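Side-chain contacts in ribose-phosphate pyrophosphokinase (Thermus thermophilus, PDB 7PN0), which probably makes phosphoribosyl pyrophosphate (PRPP) by transferring the diphosphate of ATP to ribose 5-phosphate, as its family of synthetases does: residues A[7-12]-A[29-34]; A[52-57]-A[70-75]; A[163-168]-A[174-179]. All blocks are in the same frame, centred on the assembly; numbering follows the deposited sequence.

Contact 1 of 3, residues A[7-12]-A[29-34]; sequences SGQSNR and STTLRF. With ADP (adenosine-5'-diphosphate), chain I.
The flat amide of Gln9 reaches toward Thr31, its chain extended beyond CG. There OE1 comes 3.8 Å from Thr31 CG2 and 3.5 Å from Thr31 O, but Gln9 was modelled in two conformers, so this touch is doubtful. The other flat group, the Phe34 ring at the far end of 29-34, has ADP over one face: adenine N3 sits above the ring centre, and the nearest atoms are Phe34 CD2 and ADP C2 at 3.3 Å. Asp197 of the second subunit packs against the Phe34 side chain. Ser96 and Asp100 of that subunit and Asn36 of this chain hydrogen-bond ADP, so the nucleotide lies between two chains.

A firmer tie is the water between the segments. It accepts from Ser7 N at 3.0 Å and lies 2.6 Å from Ser29 OG, in hydrogen-bonding geometry with both. The Ser29 hydroxyl sits between its own backbone N and carbonyl carbon (chi1 55°), which aims it at the loop. Ser7 OG instead turns back on its own segment and donates to Gly8 O at 2.7 Å, tilted 20° from the carbonyl plane. Glu68, from helix 62-78, bridges the pair as well, taking Gln9 N on one carboxylate oxygen and Thr31 OG1 on the other. The chemistry implies a join made through intermediaries: a water and a carboxylate link the loop to the strand that leads to the adenine.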
loop_
_atom_site.group_PDB
_atom_site.type_symbol
_atom_site.label_atom_id
_atom_site.label_comp_id
_atom_site.label_asym_id
_atom_site.label_seq_id
_atom_site.Cartn_x
_atom_site.Cartn_y
_atom_site.Cartn_z
ATOM N N SER A 7 -13.711 -16.283 -19.514
ATOM C CA SER A 7 -15.009 -16.381 -18.815
ATOM C C SER A 7 -14.803 -17.245 -17.584
ATOM O O SER A 7 -14.052 -18.226 -17.660
ATOM C CB SER A 7 -16.081 -16.935 -19.722
ATOM O OG SER A 7 -17.345 -17.049 -19.070
ATOM N N GLY A 8 -15.457 -16.882 -16.498
ATOM C CA GLY A 8 -15.731 -17.822 -15.410
ATOM C C GLY A 8 -16.934 -18.676 -15.759
ATOM O O GLY A 8 -17.303 -18.693 -16.958
ATOM N N GLN A 9 -17.521 -19.364 -14.774
ATOM C CA GLN A 9 -18.631 -20.340 -14.999
ATOM C C GLN A 9 -19.985 -19.624 -14.959
ATOM O O GLN A 9 -20.980 -20.218 -15.414
ATOM C CB GLN A 9 -18.605 -21.486 -13.984
ATOM C CG GLN A 9 -17.295 -22.254 -13.986
ATOM C CD GLN A 9 -17.340 -23.516 -13.160
ATOM O OE1 GLN A 9 -16.539 -24.426 -13.363
ATOM N NE2 GLN A 9 -18.299 -23.602 -12.255
ATOM N N SER A 10 -20.035 -18.375 -14.506
ATOM C CA SER A 10 -21.311 -17.663 -14.269
ATOM C C SER A 10 -22.092 -17.442 -15.587
ATOM O O SER A 10 -23.309 -17.629 -15.557
ATOM C CB SER A 10 -21.088 -16.353 -13.539
ATOM O OG SER A 10 -20.386 -15.417 -14.378
ATOM N N ASN A 11 -21.470 -16.943 -16.644
ATOM C CA ASN A 11 -22.195 -16.501 -17.860
ATOM C C ASN A 11 -21.336 -16.717 -19.106
ATOM O O ASN A 11 -21.007 -15.767 -19.839
ATOM C CB ASN A 11 -22.703 -15.073 -17.689
ATOM C CG ASN A 11 -23.847 -14.773 -18.635
ATOM O OD1 ASN A 11 -24.123 -15.559 -19.548
ATOM N ND2 ASN A 11 -24.507 -13.645 -18.432
ATOM N N ARG A 12 -20.935 -17.963 -19.320
ATOM C CA ARG A 12 -20.076 -18.312 -20.466
ATOM C C ARG A 12 -20.775 -17.928 -21.775
ATOM O O ARG A 12 -20.151 -17.386 -22.662
ATOM C CB ARG A 12 -19.723 -19.798 -20.412
ATOM C CG ARG A 12 -18.737 -20.212 -21.485
ATOM C CD ARG A 12 -18.417 -21.685 -21.366
ATOM N NE ARG A 12 -17.718 -22.165 -22.548
ATOM C CZ ARG A 12 -16.411 -22.025 -22.763
ATOM N NH1 ARG A 12 -15.643 -21.408 -21.872
ATOM N NH2 ARG A 12 -15.872 -22.516 -23.867
ATOM N N SER A 29 -9.709 -21.390 -20.618
ATOM C CA SER A 29 -9.325 -21.504 -19.186
ATOM C C SER A 29 -10.150 -22.595 -18.538
ATOM O O SER A 29 -11.326 -22.741 -18.935
ATOM C CB SER A 29 -9.509 -20.204 -18.454
ATOM O OG SER A 29 -10.833 -19.729 -18.611
ATOM N N THR A 30 -9.576 -23.311 -17.577
ATOM C CA THR A 30 -10.366 -24.333 -16.856
ATOM C C THR A 30 -10.498 -23.946 -15.395
ATOM O O THR A 30 -9.539 -23.373 -14.787
ATOM C CB THR A 30 -9.953 -25.788 -17.106
ATOM O OG1 THR A 30 -9.501 -26.411 -15.905
ATOM C CG2 THR A 30 -8.950 -25.924 -18.208
ATOM N N THR A 31 -11.698 -24.196 -14.899
ATOM C CA THR A 31 -12.009 -24.106 -13.475
ATOM C C THR A 31 -12.497 -25.489 -13.028
ATOM O O THR A 31 -13.400 -26.039 -13.696
ATOM C CB THR A 31 -13.004 -22.971 -13.222
ATOM O OG1 THR A 31 -12.434 -21.717 -13.631
ATOM C CG2 THR A 31 -13.423 -22.974 -11.759
ATOM N N LEU A 32 -11.841 -26.038 -12.023
ATOM C CA LEU A 32 -12.131 -27.354 -11.388
ATOM C C LEU A 32 -12.595 -27.032 -9.974
ATOM O O LEU A 32 -12.080 -26.078 -9.362
ATOM C CB LEU A 32 -10.864 -28.241 -11.336
ATOM C CG LEU A 32 -10.091 -28.483 -12.646
ATOM C CD1 LEU A 32 -8.969 -29.480 -12.452
ATOM C CD2 LEU A 32 -10.996 -28.951 -13.776
ATOM N N ARG A 33 -13.409 -27.920 -9.416
ATOM C CA ARG A 33 -13.733 -27.957 -7.997
ATOM C C ARG A 33 -13.229 -29.313 -7.494
ATOM O O ARG A 33 -13.699 -30.336 -7.984
ATOM C CB ARG A 33 -15.236 -27.692 -7.853
ATOM C CG ARG A 33 -15.778 -27.830 -6.441
ATOM C CD ARG A 33 -17.307 -27.993 -6.435
ATOM N NE ARG A 33 -17.876 -26.931 -7.252
ATOM C CZ ARG A 33 -18.381 -25.797 -6.794
ATOM N NH1 ARG A 33 -18.453 -25.573 -5.485
ATOM N NH2 ARG A 33 -18.835 -24.901 -7.659
ATOM N N PHE A 34 -12.293 -29.337 -6.564
ATOM C CA PHE A 34 -11.787 -30.597 -5.949
ATOM C C PHE A 34 -12.897 -31.158 -5.053
ATOM O O PHE A 34 -13.920 -30.465 -4.818
ATOM C CB PHE A 34 -10.487 -30.341 -5.196
ATOM C CG PHE A 34 -9.356 -29.801 -6.021
ATOM C CD1 PHE A 34 -8.826 -30.534 -7.081
ATOM C CD2 PHE A 34 -8.807 -28.558 -5.743
ATOM C CE1 PHE A 34 -7.749 -30.044 -7.804
ATOM C CE2 PHE A 34 -7.772 -28.050 -6.505
ATOM C CZ PHE A 34 -7.223 -28.805 -7.515
HETATM P PB ADP I . 1.121 -30.655 -2.161
HETATM O O1B ADP I . 0.749 -29.178 -2.400
HETATM O O2B ADP I . -0.006 -31.462 -1.547
HETATM O O3B ADP I . 2.419 -30.826 -1.426
HETATM P PA ADP I . 0.605 -32.820 -3.867
HETATM O O1A ADP I . 1.457 -33.467 -4.907
HETATM O O2A ADP I . 0.289 -33.451 -2.545
HETATM O O3A ADP I . 1.325 -31.424 -3.561
HETATM O "O5'" ADP I . -0.792 -32.397 -4.536
HETATM C "C5'" ADP I . -0.858 -31.116 -5.190
HETATM C "C4'" ADP I . -1.999 -31.124 -6.169
HETATM O "O4'" ADP I . -3.248 -31.072 -5.431
HETATM C "C3'" ADP I . -2.041 -29.926 -7.117
HETATM O "O3'" ADP I . -1.222 -30.106 -8.263
HETATM C "C2'" ADP I . -3.521 -29.887 -7.471
HETATM O "O2'" ADP I . -3.836 -30.835 -8.470
HETATM C "C1'" ADP I . -4.148 -30.261 -6.124
HETATM N N9 ADP I . -4.503 -29.122 -5.272
HETATM C C8 ADP I . -3.987 -27.849 -5.264
HETATM N N7 ADP I . -4.594 -27.050 -4.410
HETATM C C5 ADP I . -5.578 -27.860 -3.843
HETATM C C6 ADP I . -6.567 -27.618 -2.877
HETATM N N6 ADP I . -6.727 -26.423 -2.308
HETATM N N1 ADP I . -7.431 -28.620 -2.588
HETATM C C2 ADP I . -7.249 -29.815 -3.169
HETATM N N3 ADP I . -6.331 -30.174 -4.066
HETATM C C4 ADP I . -5.531 -29.138 -4.380
HETATM O O HOH W 1 -12.284 -18.699 -20.528
#

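Contact 2 of 3, residues A[52-57]-A[70-75]; sequences VFIVQS and LMMVDA
Ile54 points from its strand toward the helix, and both its branches meet Met72, CG2 at the side chain and CD1 chiefly at the backbone, with CD1 going on to Val73. CG2, anti to the backbone N, meets the end of Met72: the CE methyl is 4.0 Å away and the sulfur SD 4.1 Å. The thioether gets there because the Met72 chain runs extended from CG and then bends at its last torsion (chi3 72°), laying CE beside the isoleucine branch. The two side chains cross at a slant, and CG2 also touches Met72 CB.

The longer branch goes to the helix itself. Ile54 CD1 lies 3.8 Å from Met72 O and 3.9 Å from Val73 N, resting on the peptide link between these two residues, and it also meets Val73 CG2 at 3.9 Å. Val73 comes in from the flank, with CG2, beside its own backbone N, as the touching methyl. One isoleucine therefore grips two successive helix residues, and all of these side chains are buried. Met72 O is not left to carbon alone, since the Tyr43 hydroxyl hydrogen-bonds it.

The contact belongs to the beta-alpha-beta unit of strand 51-55, helix 62-78 and strand 83-88, where the helix lies against the parallel sheet of the N-terminal domain. Val84 of strand 83-88 touches both Ile54 and Val73; Phe6 of strand 3-7 and Val41 of strand 39-43 meet Met72. Leu70 and Met71, just before Met72 in the helix, pack on Leu114 and Thr107 of the second subunit.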
loop_
_atom_site.group_PDB
_atom_site.type_symbol
_atom_site.label_atom_id
_atom_site.label_comp_id
_atom_site.label_asym_id
_atom_site.label_seq_id
_atom_site.Cartn_x
_atom_site.Cartn_y
_atom_site.Cartn_z
ATOM N N VAL A 52 -6.182 -8.333 -20.920
ATOM C CA VAL A 52 -7.047 -9.473 -20.595
ATOM C C VAL A 52 -8.295 -8.979 -19.884
ATOM O O VAL A 52 -8.233 -8.113 -18.988
ATOM C CB VAL A 52 -6.333 -10.664 -19.923
ATOM C CG1 VAL A 52 -4.850 -10.709 -20.000
ATOM C CG2 VAL A 52 -7.004 -11.273 -18.713
ATOM N N PHE A 53 -9.419 -9.507 -20.330
ATOM C CA PHE A 53 -10.781 -9.165 -19.885
ATOM C C PHE A 53 -11.423 -10.459 -19.397
ATOM O O PHE A 53 -11.544 -11.485 -20.144
ATOM C CB PHE A 53 -11.583 -8.548 -21.043
ATOM C CG PHE A 53 -11.066 -7.207 -21.472
ATOM C CD1 PHE A 53 -9.958 -7.092 -22.290
ATOM C CD2 PHE A 53 -11.609 -6.042 -20.940
ATOM C CE1 PHE A 53 -9.434 -5.853 -22.625
ATOM C CE2 PHE A 53 -11.090 -4.801 -21.290
ATOM C CZ PHE A 53 -10.011 -4.715 -22.139
ATOM N N ILE A 54 -11.883 -10.450 -18.164
ATOM C CA ILE A 54 -12.411 -11.709 -17.575
ATOM C C ILE A 54 -13.851 -11.427 -17.248
ATOM O O ILE A 54 -14.090 -10.508 -16.458
ATOM C CB ILE A 54 -11.624 -12.172 -16.354
ATOM C CG1 ILE A 54 -10.172 -12.468 -16.683
ATOM C CG2 ILE A 54 -12.300 -13.320 -15.632
ATOM C CD1 ILE A 54 -9.296 -12.220 -15.487
ATOM N N VAL A 55 -14.760 -12.199 -17.831
ATOM C CA VAL A 55 -16.225 -12.008 -17.626
ATOM C C VAL A 55 -16.733 -12.880 -16.466
ATOM O O VAL A 55 -16.670 -14.133 -16.502
ATOM C CB VAL A 55 -16.994 -12.295 -18.929
ATOM C CG1 VAL A 55 -18.459 -11.985 -18.814
ATOM C CG2 VAL A 55 -16.404 -11.525 -20.100
ATOM N N GLN A 56 -17.405 -12.256 -15.517
ATOM C CA GLN A 56 -18.092 -13.001 -14.420
ATOM C C GLN A 56 -19.212 -12.148 -13.856
ATOM O O GLN A 56 -18.939 -11.004 -13.465
ATOM C CB GLN A 56 -17.106 -13.370 -13.317
ATOM C CG GLN A 56 -17.717 -14.312 -12.295
ATOM C CD GLN A 56 -17.547 -15.749 -12.713
ATOM O OE1 GLN A 56 -18.022 -16.186 -13.768
ATOM N NE2 GLN A 56 -16.822 -16.489 -11.905
ATOM N N SER A 57 -20.441 -12.689 -13.820
ATOM C CA SER A 57 -21.590 -12.052 -13.134
ATOM C C SER A 57 -21.775 -12.710 -11.772
ATOM O O SER A 57 -21.430 -13.904 -11.606
ATOM C CB SER A 57 -22.848 -12.084 -13.968
ATOM O OG SER A 57 -22.756 -11.126 -14.991
ATOM N N LEU A 70 -11.746 -13.701 -8.533
ATOM C CA LEU A 70 -10.524 -13.278 -7.783
ATOM C C LEU A 70 -9.332 -14.143 -8.234
ATOM O O LEU A 70 -8.237 -13.598 -8.547
ATOM C CB LEU A 70 -10.802 -13.409 -6.296
ATOM C CG LEU A 70 -11.832 -12.440 -5.731
ATOM C CD1 LEU A 70 -12.025 -12.667 -4.253
ATOM C CD2 LEU A 70 -11.405 -11.001 -5.992
ATOM N N MET A 71 -9.520 -15.470 -8.289
ATOM C CA MET A 71 -8.441 -16.417 -8.680
ATOM C C MET A 71 -8.047 -16.237 -10.168
ATOM O O MET A 71 -6.858 -16.269 -10.470
ATOM C CB MET A 71 -8.913 -17.847 -8.436
ATOM C CG MET A 71 -8.998 -18.176 -7.031
ATOM S SD MET A 71 -9.644 -19.836 -6.787
ATOM C CE MET A 71 -8.274 -20.802 -7.396
ATOM N N MET A 72 -8.990 -15.972 -11.080
ATOM C CA MET A 72 -8.645 -15.751 -12.519
ATOM C C MET A 72 -7.899 -14.429 -12.696
ATOM O O MET A 72 -6.956 -14.375 -13.471
ATOM C CB MET A 72 -9.904 -15.790 -13.378
ATOM C CG MET A 72 -10.448 -17.174 -13.505
ATOM S SD MET A 72 -11.853 -17.258 -14.630
ATOM C CE MET A 72 -10.990 -17.032 -16.169
ATOM N N VAL A 73 -8.259 -13.395 -11.934
ATOM C CA VAL A 73 -7.548 -12.095 -11.969
ATOM C C VAL A 73 -6.138 -12.295 -11.428
ATOM O O VAL A 73 -5.114 -11.878 -12.118
ATOM C CB VAL A 73 -8.336 -11.057 -11.154
ATOM C CG1 VAL A 73 -7.443 -9.897 -10.787
ATOM C CG2 VAL A 73 -9.566 -10.623 -11.914
ATOM N N ASP A 74 -6.049 -12.947 -10.277
ATOM C CA ASP A 74 -4.744 -13.285 -9.643
ATOM C C ASP A 74 -3.809 -14.052 -10.605
ATOM O O ASP A 74 -2.610 -13.691 -10.759
ATOM C CB ASP A 74 -4.967 -14.023 -8.339
ATOM C CG ASP A 74 -3.660 -14.364 -7.675
ATOM O OD1 ASP A 74 -2.893 -13.404 -7.303
ATOM O OD2 ASP A 74 -3.406 -15.559 -7.574
ATOM N N ALA A 75 -4.331 -15.129 -11.175
ATOM C CA ALA A 75 -3.597 -16.056 -12.056
ATOM C C ALA A 75 -3.183 -15.290 -13.316
ATOM O O ALA A 75 -2.042 -15.492 -13.783
ATOM C CB ALA A 75 -4.471 -17.244 -12.352
#

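Contact 3 of 3, residues A[163-168]-A[174-179]; sequences AVVVAP and KRASAL. With SO4 (sulfate ion), chain F.
Strand 163-167 and helix 174-179 run nearly antiparallel, at 172° with their axes 7.9 Å apart at closest, and the CA atoms come nearest at Ala167 and Ala176. This is the first half of a beta-alpha-beta crossover: the chain leaves the strand, turns into helix 173-183 and returns through strand 187-194 in the mixed sheet, consistent with the PRTase-like fold of the family.

Val165 carries the interface. Its CG1 stands anti to the backbone N, directed at the helix, where it comes 3.3 Å from Ala176 O, a tight approach of a methyl to a main-chain carbonyl. The same CG1 lies 3.8 Å from Ala176 CB. Leu179, almost one turn further on, crosses Val165 at a slant and lays CD2 against both valine methyls, 3.9 Å from CG1. Ala167 CB meets Ala176 CB at 4.1 Å, and two such small side chains probably help helix and strand come this close. Leu179 also packs against Ala151 and Phe154 of helix 147-157, while Leu187 of the next strand touches Ala176.

Arg175 takes no part in this apolar seam. It holds a sulfate, probably from the crystallisation liquor, which sits at the edge of its guanidinium and in its plane. The bend at chi3 (-70°) turns NE and NH1 to the anion, whose other partners include Thr127 OG1, Ser145 OG and Ala146 N. With the guanidinium gone, as in an alanine, the sulfate is likely to lose two of its donors and be held more weakly. A third arginine bond, NH1 to O3, is weak; the two stronger ones are nearly straight, NE donating to sulfate O3 at 2.8 Å (167°) and NH1 to O4 at 3.0 Å.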
loop_
_atom_site.group_PDB
_atom_site.type_symbol
_atom_site.label_atom_id
_atom_site.label_comp_id
_atom_site.label_asym_id
_atom_site.label_seq_id
_atom_site.Cartn_x
_atom_site.Cartn_y
_atom_site.Cartn_z
ATOM N N ALA A 163 -49.178 5.190 -23.952
ATOM C CA ALA A 163 -48.253 4.631 -22.937
ATOM C C ALA A 163 -47.942 5.688 -21.873
ATOM O O ALA A 163 -47.972 6.910 -22.183
ATOM C CB ALA A 163 -46.998 4.144 -23.610
ATOM N N VAL A 164 -47.626 5.224 -20.665
ATOM C CA VAL A 164 -47.118 6.091 -19.568
ATOM C C VAL A 164 -46.046 5.307 -18.801
ATOM O O VAL A 164 -46.211 4.113 -18.584
ATOM C CB VAL A 164 -48.288 6.503 -18.661
ATOM C CG1 VAL A 164 -48.998 5.295 -18.094
ATOM C CG2 VAL A 164 -47.853 7.456 -17.556
ATOM N N VAL A 165 -44.975 5.969 -18.405
ATOM C CA VAL A 165 -43.951 5.356 -17.527
ATOM C C VAL A 165 -44.371 5.597 -16.065
ATOM O O VAL A 165 -44.665 6.748 -15.689
ATOM C CB VAL A 165 -42.547 5.902 -17.866
ATOM C CG1 VAL A 165 -41.474 5.293 -16.980
ATOM C CG2 VAL A 165 -42.204 5.674 -19.328
ATOM N N VAL A 166 -44.388 4.557 -15.247
ATOM C CA VAL A 166 -44.839 4.663 -13.842
ATOM C C VAL A 166 -43.661 4.305 -12.944
ATOM O O VAL A 166 -43.099 3.208 -13.128
ATOM C CB VAL A 166 -46.029 3.731 -13.576
ATOM C CG1 VAL A 166 -46.489 3.838 -12.131
ATOM C CG2 VAL A 166 -47.157 3.988 -14.570
ATOM N N ALA A 167 -43.348 5.166 -11.981
ATOM C CA ALA A 167 -42.483 4.791 -10.837
ATOM C C ALA A 167 -43.363 4.315 -9.689
ATOM O O ALA A 167 -44.259 5.043 -9.276
ATOM C CB ALA A 167 -41.650 5.964 -10.425
ATOM N N PRO A 168 -43.180 3.084 -9.181
ATOM C CA PRO A 168 -43.901 2.620 -7.997
ATOM C C PRO A 168 -43.205 2.826 -6.640
ATOM O O PRO A 168 -43.630 2.242 -5.677
ATOM C CB PRO A 168 -43.968 1.120 -8.299
ATOM C CG PRO A 168 -42.604 0.834 -8.867
ATOM C CD PRO A 168 -42.332 2.025 -9.756
ATOM N N LYS A 174 -35.933 8.464 -10.883
ATOM C CA LYS A 174 -34.828 8.972 -11.738
ATOM C C LYS A 174 -34.695 8.098 -13.002
ATOM O O LYS A 174 -34.610 8.661 -14.145
ATOM C CB LYS A 174 -33.525 8.987 -10.940
ATOM C CG LYS A 174 -32.358 9.647 -11.658
ATOM C CD LYS A 174 -30.998 9.398 -11.005
ATOM C CE LYS A 174 -30.992 9.597 -9.498
ATOM N NZ LYS A 174 -31.180 11.022 -9.127
ATOM N N ARG A 175 -34.661 6.777 -12.816
ATOM C CA ARG A 175 -34.515 5.801 -13.931
ATOM C C ARG A 175 -35.797 5.829 -14.780
ATOM O O ARG A 175 -35.707 5.855 -16.036
ATOM C CB ARG A 175 -34.152 4.413 -13.402
ATOM C CG ARG A 175 -33.993 3.382 -14.515
ATOM C CD ARG A 175 -33.337 2.084 -14.032
ATOM N NE ARG A 175 -31.928 2.232 -13.700
ATOM C CZ ARG A 175 -31.392 2.266 -12.477
ATOM N NH1 ARG A 175 -30.083 2.414 -12.371
ATOM N NH2 ARG A 175 -32.130 2.200 -11.368
ATOM N N ALA A 176 -36.963 5.899 -14.146
ATOM C CA ALA A 176 -38.256 5.989 -14.854
ATOM C C ALA A 176 -38.327 7.284 -15.675
ATOM O O ALA A 176 -38.785 7.240 -16.842
ATOM C CB ALA A 176 -39.403 5.854 -13.879
ATOM N N SER A 177 -37.905 8.421 -15.119
ATOM C CA SER A 177 -37.908 9.731 -15.807
ATOM C C SER A 177 -37.039 9.713 -17.073
ATOM O O SER A 177 -37.410 10.353 -18.084
ATOM C CB SER A 177 -37.434 10.793 -14.871
ATOM O OG SER A 177 -37.538 12.029 -15.531
ATOM N N ALA A 178 -35.872 9.080 -17.001
ATOM C CA ALA A 178 -34.931 8.931 -18.135
ATOM C C ALA A 178 -35.632 8.172 -19.256
ATOM O O ALA A 178 -35.500 8.595 -20.398
ATOM C CB ALA A 178 -33.671 8.196 -17.718
ATOM N N LEU A 179 -36.296 7.061 -18.928
ATOM C CA LEU A 179 -37.049 6.229 -19.901
ATOM C C LEU A 179 -38.170 7.073 -20.518
ATOM O O LEU A 179 -38.333 7.069 -21.750
ATOM C CB LEU A 179 -37.641 5.010 -19.193
ATOM C CG LEU A 179 -38.529 4.160 -20.091
ATOM C CD1 LEU A 179 -37.727 3.559 -21.238
ATOM C CD2 LEU A 179 -39.199 3.069 -19.300
HETATM S S SO4 F . -28.705 2.639 -15.913
HETATM O O1 SO4 F . -28.068 3.753 -16.570
HETATM O O2 SO4 F . -28.480 1.460 -16.724
HETATM O O3 SO4 F . -30.164 2.873 -15.793
HETATM O O4 SO4 F . -28.123 2.433 -14.630
#

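From the N terminus, contact 1 closes the first loop, bringing 29-34 back beside 7-12 after helix 12-21. Contact 2 follows, folding helix 62-78 onto strand 51-55, and contact 3 closes a short turn between strand 163-167 and its helix. The three come one after another, neither nesting nor crossing. Contacts 1 and 2 adjoin in the N-terminal domain: the hydroxyl of Ser10 probably hydrogen-bonds both Gln56 OE1 and Ser57 N, fastening the loop after strand 3-7 to the loop just after strand 51-55. Contact 3 stands apart in the mixed seven-stranded sheet, its centre about 35 Å from that of contact 2, across the chain's centre.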